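Local structure of adenine phosphoribosyltransferase, putative (5VN4) at residues A[36-42]-A[221-225]; A[80-84]-A[98-104]; A[119-123]-A[168-173]. The protein probably catalyses the reaction of adenine with 5-phospho-alpha-D-ribose 1-diphosphate to give AMP and diphosphate, a one-step purine salvage route. One frame throughout, in Å; residues are numbered along the deposited sequence.

Contact 1 of 3, residues A[36-42]-A[221-225]; sequences KWYSPAF and NCGDP
Ser39 meets the carboxylate of Asp224 with both of its donors, one for each oxygen. The hydroxyl makes the shorter bond, OG to Asp224 OD2 at 2.5 Å, and arrives on the syn side but 21° out of the carboxylate plane. The backbone Ser39 N points at the syn lone pair of Asp224 OD1, 3.0 Å away. Because Ser39 OG stands between its own N and carbonyl carbon (chi1 69°), hydroxyl and amide can face the same carboxylate, and two bonds to two oxygens fix the rotation of the carboxylate.

Earlier in both segments, a single beta bridge pairs Trp37 with Cys222. Trp37 N donates to Asn221 O, and Trp37 O accepts from Gly223 N at 2.7 Å with a nearly straight N-H...O angle of 173°. The bridge lays Cys222 over one indole face: SG is 3.8 Å from the centroid of the Trp37 six-membered ring, a sulfur-aromatic contact, while CA makes a CH-pi contact above the five-membered ring. Trp37 NE1 is bonded elsewhere, to Ser218 O. Two more CH-pi contacts follow: Gly223 CA lies over the Tyr38 ring, and Pro225 CD is 3.5 Å from the centroid of the Phe42 ring, over its centre. A water joins Lys36 NZ to Cys222 O.

Strand 37-38 pairs antiparallel with strand 50-51, and the Trp37 side chain lies about 3 Å from that of Arg49, which binds adenine. The arrangement is consistent with the hood of a type I phosphoribosyltransferase, where a segment from the early part of the chain and one from the late part meet beside the base site.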
ATOM      1  N   LYS A  36      -5.282 -14.188 -11.311  1.00 11.11           N
ATOM      2  CA  LYS A  36      -6.637 -14.693 -11.483  1.00 11.73           C
ATOM      3  C   LYS A  36      -7.602 -13.528 -11.642  1.00 11.33           C
ATOM      4  O   LYS A  36      -7.405 -12.441 -11.081  1.00 12.44           O
ATOM      5  CB  LYS A  36      -7.088 -15.522 -10.275  1.00 13.37           C
ATOM      6  CG  LYS A  36      -6.152 -16.645  -9.890  1.00 15.00           C
ATOM      7  CD  LYS A  36      -5.987 -17.650 -11.019  1.00 17.40           C
ATOM      8  CE  LYS A  36      -4.981 -18.725 -10.644  1.00 20.46           C
ATOM      9  NZ  LYS A  36      -4.698 -19.625 -11.792  1.00 22.50           N
ATOM     10  N   TRP A  37      -8.662 -13.770 -12.395  1.00 11.60           N
ATOM     11  CA  TRP A  37      -9.737 -12.802 -12.507  1.00 11.92           C
ATOM     12  C   TRP A  37     -11.016 -13.362 -11.904  1.00 11.22           C
ATOM     13  O   TRP A  37     -11.225 -14.579 -11.846  1.00 11.89           O
ATOM     14  CB  TRP A  37      -9.976 -12.365 -13.955  1.00 12.59           C
ATOM     15  CG  TRP A  37     -10.408 -13.470 -14.881  1.00 14.23           C
ATOM     16  CD1 TRP A  37      -9.598 -14.265 -15.639  1.00 15.30           C
ATOM     17  CD2 TRP A  37     -11.752 -13.896 -15.147  1.00 14.73           C
ATOM     18  NE1 TRP A  37     -10.352 -15.164 -16.355  1.00 16.18           N
ATOM     19  CE2 TRP A  37     -11.678 -14.952 -16.078  1.00 15.44           C
ATOM     20  CE3 TRP A  37     -13.010 -13.483 -14.698  1.00 14.21           C
ATOM     21  CZ2 TRP A  37     -12.811 -15.608 -16.560  1.00 16.06           C
ATOM     22  CZ3 TRP A  37     -14.141 -14.137 -15.187  1.00 15.31           C
ATOM     23  CH2 TRP A  37     -14.029 -15.185 -16.105  1.00 16.82           C
ATOM     24  N   TYR A  38     -11.873 -12.455 -11.460  1.00 10.63           N
ATOM     25  CA  TYR A  38     -13.122 -12.821 -10.819  1.00 10.92           C
ATOM     26  C   TYR A  38     -14.275 -12.163 -11.555  1.00 10.86           C
ATOM     27  O   TYR A  38     -14.176 -11.009 -11.990  1.00 11.23           O
ATOM     28  CB  TYR A  38     -13.094 -12.402  -9.343  1.00 10.87           C
ATOM     29  CG  TYR A  38     -11.998 -13.105  -8.568  1.00 10.20           C
ATOM     30  CD1 TYR A  38     -10.673 -12.673  -8.645  1.00 10.65           C
ATOM     31  CD2 TYR A  38     -12.277 -14.232  -7.795  1.00 11.06           C
ATOM     32  CE1 TYR A  38      -9.669 -13.330  -7.964  1.00 11.20           C
ATOM     33  CE2 TYR A  38     -11.275 -14.889  -7.090  1.00 11.26           C
ATOM     34  CZ  TYR A  38      -9.971 -14.427  -7.180  1.00 11.17           C
ATOM     35  OH  TYR A  38      -8.954 -15.071  -6.506  1.00 13.64           O
ATOM     36  N   SER A  39     -15.360 -12.905 -11.709  1.00 11.19           N
ATOM     37  CA  SER A  39     -16.546 -12.383 -12.366  1.00 11.80           C
ATOM     38  C   SER A  39     -17.299 -11.486 -11.392  1.00 12.27           C
ATOM     39  O   SER A  39     -16.996 -11.448 -10.195  1.00 12.69           O
ATOM     40  CB  SER A  39     -17.414 -13.547 -12.832  1.00 12.97           C
ATOM     41  OG  SER A  39     -17.973 -14.235 -11.726  1.00 14.09           O
ATOM     42  N   PRO A  40     -18.294 -10.742 -11.872  1.00 14.31           N
ATOM     43  CA  PRO A  40     -19.033  -9.856 -10.958  1.00 14.38           C
ATOM     44  C   PRO A  40     -19.581 -10.558  -9.730  1.00 15.41           C
ATOM     45  O   PRO A  40     -19.610  -9.958  -8.649  1.00 17.05           O
ATOM     46  CB  PRO A  40     -20.138  -9.290 -11.857  1.00 14.91           C
ATOM     47  CG  PRO A  40     -19.477  -9.226 -13.219  1.00 15.68           C
ATOM     48  CD  PRO A  40     -18.628 -10.473 -13.286  1.00 14.31           C
ATOM     49  N   ALA A  41     -19.973 -11.828  -9.852  1.00 15.71           N
ATOM     50  CA  ALA A  41     -20.498 -12.572  -8.712  1.00 15.43           C
ATOM     51  C   ALA A  41     -19.484 -12.716  -7.582  1.00 15.47           C
ATOM     52  O   ALA A  41     -19.877 -12.940  -6.432  1.00 15.76           O
ATOM     53  CB  ALA A  41     -20.976 -13.955  -9.163  1.00 17.04           C
ATOM     54  N   PHE A  42     -18.196 -12.587  -7.874  1.00 14.54           N
ATOM     55  CA  PHE A  42     -17.178 -12.766  -6.845  1.00 12.24           C
ATOM     56  C   PHE A  42     -16.223 -11.585  -6.774  1.00 11.99           C
ATOM     57  O   PHE A  42     -15.073 -11.741  -6.366  1.00 14.09           O
ATOM     58  CB  PHE A  42     -16.436 -14.089  -7.044  1.00 13.52           C
ATOM     59  CG  PHE A  42     -17.307 -15.281  -6.799  1.00 14.45           C
ATOM     60  CD1 PHE A  42     -17.542 -15.715  -5.503  1.00 14.72           C
ATOM     61  CD2 PHE A  42     -17.936 -15.935  -7.849  1.00 15.14           C
ATOM     62  CE1 PHE A  42     -18.367 -16.788  -5.257  1.00 15.64           C
ATOM     63  CE2 PHE A  42     -18.775 -17.023  -7.608  1.00 15.59           C
ATOM     64  CZ  PHE A  42     -18.984 -17.447  -6.306  1.00 15.58           C
ATOM     65  N   ASN A 221      -7.948 -18.890 -16.238  1.00 16.78           N
ATOM     66  CA  ASN A 221      -7.422 -18.158 -15.092  1.00 16.41           C
ATOM     67  C   ASN A 221      -8.516 -17.523 -14.239  1.00 14.64           C
ATOM     68  O   ASN A 221      -8.247 -16.568 -13.506  1.00 14.19           O
ATOM     69  CB  ASN A 221      -6.401 -17.106 -15.534  1.00 17.98           C
ATOM     70  CG  ASN A 221      -5.062 -17.713 -15.877  1.00 20.56           C
ATOM     71  OD1 ASN A 221      -4.836 -18.901 -15.648  1.00 21.24           O
ATOM     72  ND2 ASN A 221      -4.158 -16.899 -16.411  1.00 21.59           N
ATOM     73  N   CYS A 222      -9.740 -18.031 -14.308  1.00 14.96           N
ATOM     74  CA  CYS A 222     -10.797 -17.527 -13.445  1.00 14.85           C
ATOM     75  C   CYS A 222     -10.592 -18.033 -12.024  1.00 14.19           C
ATOM     76  O   CYS A 222     -10.386 -19.232 -11.801  1.00 16.75           O
ATOM     77  CB  CYS A 222     -12.158 -17.986 -13.962  1.00 15.12           C
ATOM     78  SG  CYS A 222     -13.539 -17.291 -13.022  1.00 15.01           S
ATOM     79  N   GLY A 223     -10.656 -17.121 -11.061  1.00 12.47           N
ATOM     80  CA  GLY A 223     -10.524 -17.466  -9.665  1.00 12.75           C
ATOM     81  C   GLY A 223     -11.816 -17.730  -8.932  1.00 13.67           C
ATOM     82  O   GLY A 223     -11.771 -18.072  -7.744  1.00 13.91           O
ATOM     83  N   ASP A 224     -12.963 -17.584  -9.597  1.00 13.01           N
ATOM     84  CA  ASP A 224     -14.245 -17.840  -8.947  1.00 12.52           C
ATOM     85  C   ASP A 224     -14.253 -19.260  -8.382  1.00 13.35           C
ATOM     86  O   ASP A 224     -13.757 -20.188  -9.030  1.00 13.33           O
ATOM     87  CB  ASP A 224     -15.392 -17.780  -9.964  1.00 12.33           C
ATOM     88  CG  ASP A 224     -15.691 -16.385 -10.492  1.00 12.73           C
ATOM     89  OD1 ASP A 224     -15.040 -15.390 -10.109  1.00 12.51           O
ATOM     90  OD2 ASP A 224     -16.621 -16.303 -11.336  1.00 14.23           O
ATOM     91  N   PRO A 225     -14.833 -19.481  -7.206  1.00 13.11           N
ATOM     92  CA  PRO A 225     -15.029 -20.862  -6.755  1.00 13.23           C
ATOM     93  C   PRO A 225     -16.011 -21.568  -7.674  1.00 13.26           C
ATOM     94  O   PRO A 225     -16.978 -20.974  -8.154  1.00 14.68           O
ATOM     95  CB  PRO A 225     -15.595 -20.704  -5.339  1.00 15.53           C
ATOM     96  CG  PRO A 225     -16.201 -19.365  -5.321  1.00 16.70           C
ATOM     97  CD  PRO A 225     -15.404 -18.500  -6.266  1.00 15.47           C
TER
HETATM   98  O   HOH W   1      -7.788 -20.382 -12.327  0.60 27.20           O

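Contact 2 of 3, residues A[80-84]-A[98-104]; sequences PITHI and IAVELNV
In the beta-alpha-beta unit made by strand 83-87, helix 95-102 and strand 106-109, Ile84 directs its side chain toward the helix, while His83 points away. Ile84 CD1 does most of the touching. It reaches Ile98 CG2 at 3.6 Å, the two side chains roughly perpendicular, and stands 4.1 Å from both Ala99 CB and Leu102 CD1. CG1 of Ile84 lies anti to the carbonyl carbon (chi1 -64°) with CD1 extended beyond it, which brings the methyl against all three residues. Ile81 CD1 adds a second approach to Leu102 CD1, at 3.9 Å.

The helix ends in a Schellman motif: Asn103, with positive phi, is the C-prime residue, and Val104 N bonds to Ala99 O while Asn103 N makes a weak bond to Val100 O. This reversal of the chain turns Val104 back against residues 81 and 82, just before the strand, where its CB is 3.5 Å from Thr82 O and its CG1 is 3.7 Å from Ile81 O. Ile84 CG1 also comes near Val104 CG2. Strand 149-153 borders the same apolar layer, with Ile153 touching both Ile84 and Ile98, and Phe106 of the next strand meets Ile84 and Ala99.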
ATOM      1  N   PRO A  80      18.821   9.879 -13.673  1.00 31.91           N
ATOM      2  CA  PRO A  80      18.048   9.130 -12.673  1.00 29.43           C
ATOM      3  C   PRO A  80      16.719   9.798 -12.355  1.00 26.79           C
ATOM      4  O   PRO A  80      16.540  11.007 -12.505  1.00 27.16           O
ATOM      5  CB  PRO A  80      18.957   9.137 -11.437  1.00 30.40           C
ATOM      6  CG  PRO A  80      20.314   9.507 -11.941  1.00 31.35           C
ATOM      7  CD  PRO A  80      20.094  10.384 -13.134  1.00 32.44           C
ATOM      8  N   ILE A  81      15.775   8.976 -11.903  1.00 22.96           N
ATOM      9  CA  ILE A  81      14.541   9.502 -11.335  1.00 20.84           C
ATOM     10  C   ILE A  81      14.796   9.972  -9.905  1.00 19.67           C
ATOM     11  O   ILE A  81      15.727   9.525  -9.232  1.00 21.26           O
ATOM     12  CB  ILE A  81      13.391   8.475 -11.401  1.00 21.58           C
ATOM     13  CG1 ILE A  81      13.570   7.376 -10.351  1.00 22.09           C
ATOM     14  CG2 ILE A  81      13.285   7.856 -12.795  1.00 22.10           C
ATOM     15  CD1 ILE A  81      12.347   6.499 -10.167  1.00 23.04           C
ATOM     16  N   THR A  82      13.955  10.899  -9.436  1.00 18.16           N
ATOM     17  CA  THR A  82      14.087  11.456  -8.097  1.00 17.55           C
ATOM     18  C   THR A  82      12.983  11.030  -7.137  1.00 15.95           C
ATOM     19  O   THR A  82      13.193  11.085  -5.921  1.00 17.42           O
ATOM     20  CB  THR A  82      14.132  12.995  -8.140  1.00 17.94           C
ATOM     21  OG1 THR A  82      12.904  13.502  -8.670  1.00 17.87           O
ATOM     22  CG2 THR A  82      15.318  13.497  -8.980  1.00 19.34           C
ATOM     23  N   HIS A  83      11.822  10.612  -7.645  1.00 16.44           N
ATOM     24  CA  HIS A  83      10.686  10.261  -6.804  1.00 16.32           C
ATOM     25  C   HIS A  83       9.839   9.220  -7.519  1.00 14.04           C
ATOM     26  O   HIS A  83       9.706   9.248  -8.743  1.00 14.26           O
ATOM     27  CB  HIS A  83       9.752  11.458  -6.568  1.00 17.26           C
ATOM     28  CG  HIS A  83      10.395  12.617  -5.882  1.00 16.76           C
ATOM     29  ND1 HIS A  83      11.278  13.461  -6.519  1.00 17.89           N
ATOM     30  CD2 HIS A  83      10.256  13.092  -4.623  1.00 16.99           C
ATOM     31  CE1 HIS A  83      11.674  14.393  -5.671  1.00 17.61           C
ATOM     32  NE2 HIS A  83      11.065  14.196  -4.517  1.00 17.96           N
ATOM     33  N   ILE A  84       9.244   8.320  -6.737  1.00 13.56           N
ATOM     34  CA  ILE A  84       8.159   7.461  -7.203  1.00 13.32           C
ATOM     35  C   ILE A  84       6.892   7.886  -6.478  1.00 13.41           C
ATOM     36  O   ILE A  84       6.884   7.999  -5.245  1.00 14.09           O
ATOM     37  CB  ILE A  84       8.465   5.973  -6.958  1.00 14.04           C
ATOM     38  CG1 ILE A  84       9.689   5.553  -7.785  1.00 16.63           C
ATOM     39  CG2 ILE A  84       7.232   5.103  -7.256  1.00 14.19           C
ATOM     40  CD1 ILE A  84      10.137   4.161  -7.518  1.00 17.54           C
ATOM     41  N   ILE A  98      10.353  -0.750  -4.702  1.00 13.08           N
ATOM     42  CA  ILE A  98      11.203  -0.215  -5.762  1.00 13.25           C
ATOM     43  C   ILE A  98      11.972   1.000  -5.265  1.00 14.06           C
ATOM     44  O   ILE A  98      13.194   1.096  -5.437  1.00 14.98           O
ATOM     45  CB  ILE A  98      10.352   0.111  -7.005  1.00 12.89           C
ATOM     46  CG1 ILE A  98       9.690  -1.163  -7.536  1.00 12.62           C
ATOM     47  CG2 ILE A  98      11.204   0.773  -8.085  1.00 14.59           C
ATOM     48  CD1 ILE A  98       8.502  -0.894  -8.452  1.00 12.79           C
ATOM     49  N   ALA A  99      11.263   1.923  -4.606  1.00 14.70           N
ATOM     50  CA  ALA A  99      11.873   3.166  -4.147  1.00 14.85           C
ATOM     51  C   ALA A  99      13.015   2.918  -3.167  1.00 15.55           C
ATOM     52  O   ALA A  99      14.023   3.633  -3.188  1.00 16.55           O
ATOM     53  CB  ALA A  99      10.814   4.059  -3.505  1.00 15.10           C
ATOM     54  N   VAL A 100      12.877   1.921  -2.284  1.00 16.33           N
ATOM     55  CA  VAL A 100      13.931   1.689  -1.306  0.58 17.65           C
ATOM     56  C   VAL A 100      15.224   1.259  -1.991  1.00 18.63           C
ATOM     57  O   VAL A 100      16.313   1.688  -1.592  1.00 20.17           O
ATOM     58  CB  VAL A 100      13.470   0.729  -0.190  0.58 18.46           C
ATOM     59  CG1 VAL A 100      13.302  -0.687  -0.711  0.58 18.25           C
ATOM     60  CG2 VAL A 100      14.437   0.776   0.984  0.58 19.70           C
ATOM     61  N   GLU A 101      15.134   0.438  -3.040  1.00 18.27           N
ATOM     62  CA  GLU A 101      16.351   0.006  -3.723  1.00 20.51           C
ATOM     63  C   GLU A 101      16.958   1.120  -4.561  1.00 19.97           C
ATOM     64  O   GLU A 101      18.178   1.155  -4.751  1.00 21.77           O
ATOM     65  CB  GLU A 101      16.071  -1.201  -4.615  1.00 21.51           C
ATOM     66  CG  GLU A 101      15.437  -2.374  -3.906  1.00 22.96           C
ATOM     67  CD  GLU A 101      16.290  -2.918  -2.787  1.00 25.22           C
ATOM     68  OE1 GLU A 101      17.531  -2.749  -2.821  1.00 26.08           O
ATOM     69  OE2 GLU A 101      15.710  -3.525  -1.866  1.00 27.10           O
ATOM     70  N   LEU A 102      16.129   2.013  -5.097  1.00 20.23           N
ATOM     71  CA  LEU A 102      16.630   3.165  -5.829  1.00 19.59           C
ATOM     72  C   LEU A 102      17.069   4.290  -4.909  1.00 20.89           C
ATOM     73  O   LEU A 102      17.669   5.258  -5.386  1.00 22.41           O
ATOM     74  CB  LEU A 102      15.550   3.681  -6.780  1.00 19.33           C
ATOM     75  CG  LEU A 102      15.136   2.743  -7.916  1.00 19.48           C
ATOM     76  CD1 LEU A 102      13.961   3.344  -8.662  1.00 20.52           C
ATOM     77  CD2 LEU A 102      16.306   2.498  -8.864  1.00 19.86           C
ATOM     78  N   ASN A 103      16.774   4.184  -3.614  1.00 19.54           N
ATOM     79  CA  ASN A 103      17.091   5.227  -2.641  1.00 20.45           C
ATOM     80  C   ASN A 103      16.426   6.552  -3.004  1.00 19.52           C
ATOM     81  O   ASN A 103      17.064   7.609  -3.023  1.00 21.27           O
ATOM     82  CB  ASN A 103      18.600   5.391  -2.450  1.00 22.71           C
ATOM     83  CG  ASN A 103      18.934   6.238  -1.247  1.00 25.73           C
ATOM     84  OD1 ASN A 103      18.299   6.121  -0.199  1.00 27.60           O
ATOM     85  ND2 ASN A 103      19.914   7.117  -1.396  1.00 27.65           N
ATOM     86  N   VAL A 104      15.131   6.488  -3.299  1.00 17.58           N
ATOM     87  CA  VAL A 104      14.364   7.692  -3.610  1.00 16.60           C
ATOM     88  C   VAL A 104      13.115   7.712  -2.741  1.00 15.38           C
ATOM     89  O   VAL A 104      12.635   6.659  -2.282  1.00 16.20           O
ATOM     90  CB  VAL A 104      13.996   7.776  -5.113  1.00 17.59           C
ATOM     91  CG1 VAL A 104      15.252   7.868  -5.981  1.00 19.02           C
ATOM     92  CG2 VAL A 104      13.104   6.600  -5.522  1.00 18.03           C
TER

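Contact 3 of 3, residues A[119-123]-A[168-173]; sequences IIKSE and QLVDAC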
ATOM      1  N   ILE A 119      -2.050  20.302   0.941  1.00 16.01           N
ATOM      2  CA  ILE A 119      -2.145  19.273  -0.086  1.00 16.35           C
ATOM      3  C   ILE A 119      -2.767  19.859  -1.344  1.00 16.40           C
ATOM      4  O   ILE A 119      -3.547  20.813  -1.288  1.00 18.86           O
ATOM      5  CB  ILE A 119      -2.908  18.013   0.391  1.00 17.51           C
ATOM      6  CG1 ILE A 119      -4.389  18.323   0.627  1.00 18.75           C
ATOM      7  CG2 ILE A 119      -2.278  17.455   1.654  1.00 18.09           C
ATOM      8  CD1 ILE A 119      -5.197  17.113   1.107  1.00 19.17           C
ATOM      9  N   ILE A 120      -2.400  19.279  -2.489  1.00 15.75           N
ATOM     10  CA  ILE A 120      -2.928  19.664  -3.794  1.00 16.07           C
ATOM     11  C   ILE A 120      -3.962  18.624  -4.199  1.00 15.85           C
ATOM     12  O   ILE A 120      -3.705  17.422  -4.090  1.00 15.92           O
ATOM     13  CB  ILE A 120      -1.806  19.711  -4.845  1.00 15.83           C
ATOM     14  CG1 ILE A 120      -0.621  20.549  -4.364  1.00 16.77           C
ATOM     15  CG2 ILE A 120      -2.348  20.208  -6.183  1.00 16.51           C
ATOM     16  CD1 ILE A 120       0.591  20.373  -5.240  1.00 17.75           C
ATOM     17  N   LYS A 121      -5.116  19.073  -4.685  1.00 16.12           N
ATOM     18  CA  LYS A 121      -6.175  18.169  -5.120  1.00 16.90           C
ATOM     19  C   LYS A 121      -6.307  18.183  -6.637  1.00 15.91           C
ATOM     20  O   LYS A 121      -6.225  19.242  -7.274  1.00 18.03           O
ATOM     21  CB  LYS A 121      -7.519  18.530  -4.476  1.00 20.94           C
ATOM     22  CG  LYS A 121      -8.119  19.844  -4.927  1.00 24.43           C
ATOM     23  CD  LYS A 121      -9.538  20.006  -4.393  1.00 28.01           C
ATOM     24  CE  LYS A 121     -10.096  21.390  -4.697  1.00 31.23           C
ATOM     25  NZ  LYS A 121     -11.505  21.551  -4.231  1.00 33.00           N
ATOM     26  N   SER A 122      -6.499  16.999  -7.211  1.00 15.53           N
ATOM     27  CA  SER A 122      -6.737  16.846  -8.639  1.00 15.39           C
ATOM     28  C   SER A 122      -8.173  17.245  -8.977  1.00 16.08           C
ATOM     29  O   SER A 122      -8.980  17.567  -8.104  1.00 17.75           O
ATOM     30  CB  SER A 122      -6.513  15.391  -9.046  1.00 13.92           C
ATOM     31  OG  SER A 122      -7.583  14.571  -8.595  1.00 13.65           O
ATOM     32  N   GLU A 123      -8.507  17.203 -10.266  1.00 16.55           N
ATOM     33  CA  GLU A 123      -9.906  17.208 -10.649  1.00 16.81           C
ATOM     34  C   GLU A 123     -10.559  15.891 -10.226  1.00 15.99           C
ATOM     35  O   GLU A 123      -9.877  14.878 -10.047  1.00 14.74           O
ATOM     36  CB  GLU A 123     -10.022  17.345 -12.162  1.00 19.92           C
ATOM     37  CG  GLU A 123      -9.530  18.667 -12.691  1.00 22.82           C
ATOM     38  CD  GLU A 123     -10.453  19.811 -12.328  1.00 27.13           C
ATOM     39  OE1 GLU A 123     -11.679  19.581 -12.242  1.00 29.50           O
ATOM     40  OE2 GLU A 123      -9.954  20.936 -12.124  1.00 28.73           O
ATOM     41  N   GLN A 168      -2.283  15.259 -13.429  1.00 13.09           N
ATOM     42  CA  GLN A 168      -2.682  16.602 -13.006  1.00 13.18           C
ATOM     43  C   GLN A 168      -1.875  17.068 -11.802  1.00 13.37           C
ATOM     44  O   GLN A 168      -1.458  18.232 -11.737  1.00 14.28           O
ATOM     45  CB  GLN A 168      -4.181  16.633 -12.704  1.00 13.44           C
ATOM     46  CG  GLN A 168      -5.026  16.455 -13.953  1.00 13.82           C
ATOM     47  CD  GLN A 168      -6.488  16.163 -13.676  1.00 15.60           C
ATOM     48  OE1 GLN A 168      -6.864  15.812 -12.561  1.00 17.73           O
ATOM     49  NE2 GLN A 168      -7.327  16.296 -14.712  1.00 16.59           N
ATOM     50  N   LEU A 169      -1.618  16.171 -10.845  1.00 12.81           N
ATOM     51  CA  LEU A 169      -0.862  16.541  -9.652  1.00 13.20           C
ATOM     52  C   LEU A 169       0.615  16.759  -9.969  1.00 13.31           C
ATOM     53  O   LEU A 169       1.243  17.670  -9.413  1.00 14.75           O
ATOM     54  CB  LEU A 169      -1.047  15.470  -8.578  1.00 13.25           C
ATOM     55  CG  LEU A 169      -2.474  15.322  -8.047  1.00 13.90           C
ATOM     56  CD1 LEU A 169      -2.583  14.079  -7.166  1.00 14.41           C
ATOM     57  CD2 LEU A 169      -2.918  16.570  -7.280  1.00 14.88           C
ATOM     58  N   VAL A 170       1.190  15.937 -10.854  1.00 13.56           N
ATOM     59  CA  VAL A 170       2.566  16.163 -11.293  1.00 13.37           C
ATOM     60  C   VAL A 170       2.672  17.506 -12.001  1.00 13.64           C
ATOM     61  O   VAL A 170       3.590  18.298 -11.745  1.00 15.01           O
ATOM     62  CB  VAL A 170       3.029  14.999 -12.192  1.00 13.84           C
ATOM     63  CG1 VAL A 170       4.377  15.310 -12.826  1.00 15.08           C
ATOM     64  CG2 VAL A 170       3.081  13.702 -11.401  1.00 14.10           C
ATOM     65  N   ASP A 171       1.717  17.780 -12.888  1.00 14.33           N
ATOM     66  CA  ASP A 171       1.663  19.036 -13.623  1.00 14.68           C
ATOM     67  C   ASP A 171       1.532  20.230 -12.683  1.00 14.56           C
ATOM     68  O   ASP A 171       2.086  21.304 -12.952  1.00 15.87           O
ATOM     69  CB  ASP A 171       0.477  18.967 -14.590  1.00 14.76           C
ATOM     70  CG  ASP A 171       0.385  20.166 -15.491  1.00 16.90           C
ATOM     71  OD1 ASP A 171       1.192  20.246 -16.443  1.00 17.31           O
ATOM     72  OD2 ASP A 171      -0.504  21.011 -15.259  1.00 19.04           O
ATOM     73  N   ALA A 172       0.822  20.055 -11.567  1.00 14.76           N
ATOM     74  CA  ALA A 172       0.619  21.141 -10.613  1.00 15.70           C
ATOM     75  C   ALA A 172       1.914  21.607  -9.964  1.00 16.02           C
ATOM     76  O   ALA A 172       1.950  22.719  -9.427  1.00 17.92           O
ATOM     77  CB  ALA A 172      -0.384  20.717  -9.537  1.00 17.14           C
ATOM     78  N   CYS A 173       2.966  20.789  -9.990  1.00 16.14           N
ATOM     79  CA  CYS A 173       4.266  21.181  -9.470  1.00 17.44           C
ATOM     80  C   CYS A 173       5.304  21.393 -10.561  1.00 17.25           C
ATOM     81  O   CYS A 173       6.465  21.691 -10.246  1.00 18.66           O
ATOM     82  CB  CYS A 173       4.774  20.155  -8.450  1.00 18.05           C
ATOM     83  SG  CYS A 173       3.699  19.926  -7.016  1.00 18.73           S
TER
HETATM   84  O   HOH W   2      -8.719  13.696 -12.387  1.00 17.72           O
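Apolar contact joins Ile120 to three residues of the helix end. Its CG2 packs 3.8 Å from Leu169 CD2 and 3.9 Å from Ala172 CB, while CD1, on the other branch, comes to 3.6 Å from Cys173 SG. The branching explains this division: CG2 is anti to the backbone N and CG1 anti to the carbonyl carbon (chi1 -51°), so one gamma carbon meets the last turn of the helix and the other leads on to Cys173. Ile120 and Leu169 run alongside each other, pointing opposite ways, and Leu169 CD2 also touches backbone, lying 3.4 Å from Ile120 O and 3.6 Å from Ser122 N.

Polar contact is confined to the other end. Glu123 N donates to Gln168 OE1 at 3.1 Å, but the donor stands 43° out of the amide plane, above it rather than on a lone pair. The same OE1 also lies close to Ser122 CB and Glu123 CB. Within 119-123, Ser122 OG donates to Glu123 O at 2.7 Å and has a second partner in Met137 N.

Strand 119-121 pairs with strand 138-140 and, in parallel, with a strand of the second subunit; Ala239 of that subunit touches Ile120. The axes of 119-121 and 168-172 pass 8.9 Å apart at their closest, their N-to-C directions 128° apart. Ile120, Leu169, Ala172 and Cys173 thus form an apolar join, and the one hydrogen bond across the contact, tilted out of the amide plane, lies at its more exposed end beside Glu123.

Overall arrangement
Contact 1, between 36-42 and 221-225, closes a long loop of the chain within which contacts 2 and 3 follow in series. Its centre is 35 Å from each of theirs, on the opposite side of the chain's centre, whereas contacts 2 and 3 lie 21 Å apart, with nearest atoms about 8 Å apart. Those two belong to the phosphoribosyltransferase domain: strand 83-87 of contact 2 pairs with strand 149-153, which pairs in turn with strand 176-182, the strand following helix 161-172 of contact 3. Contact 1 joins early and late segments near the adenine site. All three reach the second subunit, so the homodimer interface runs past each.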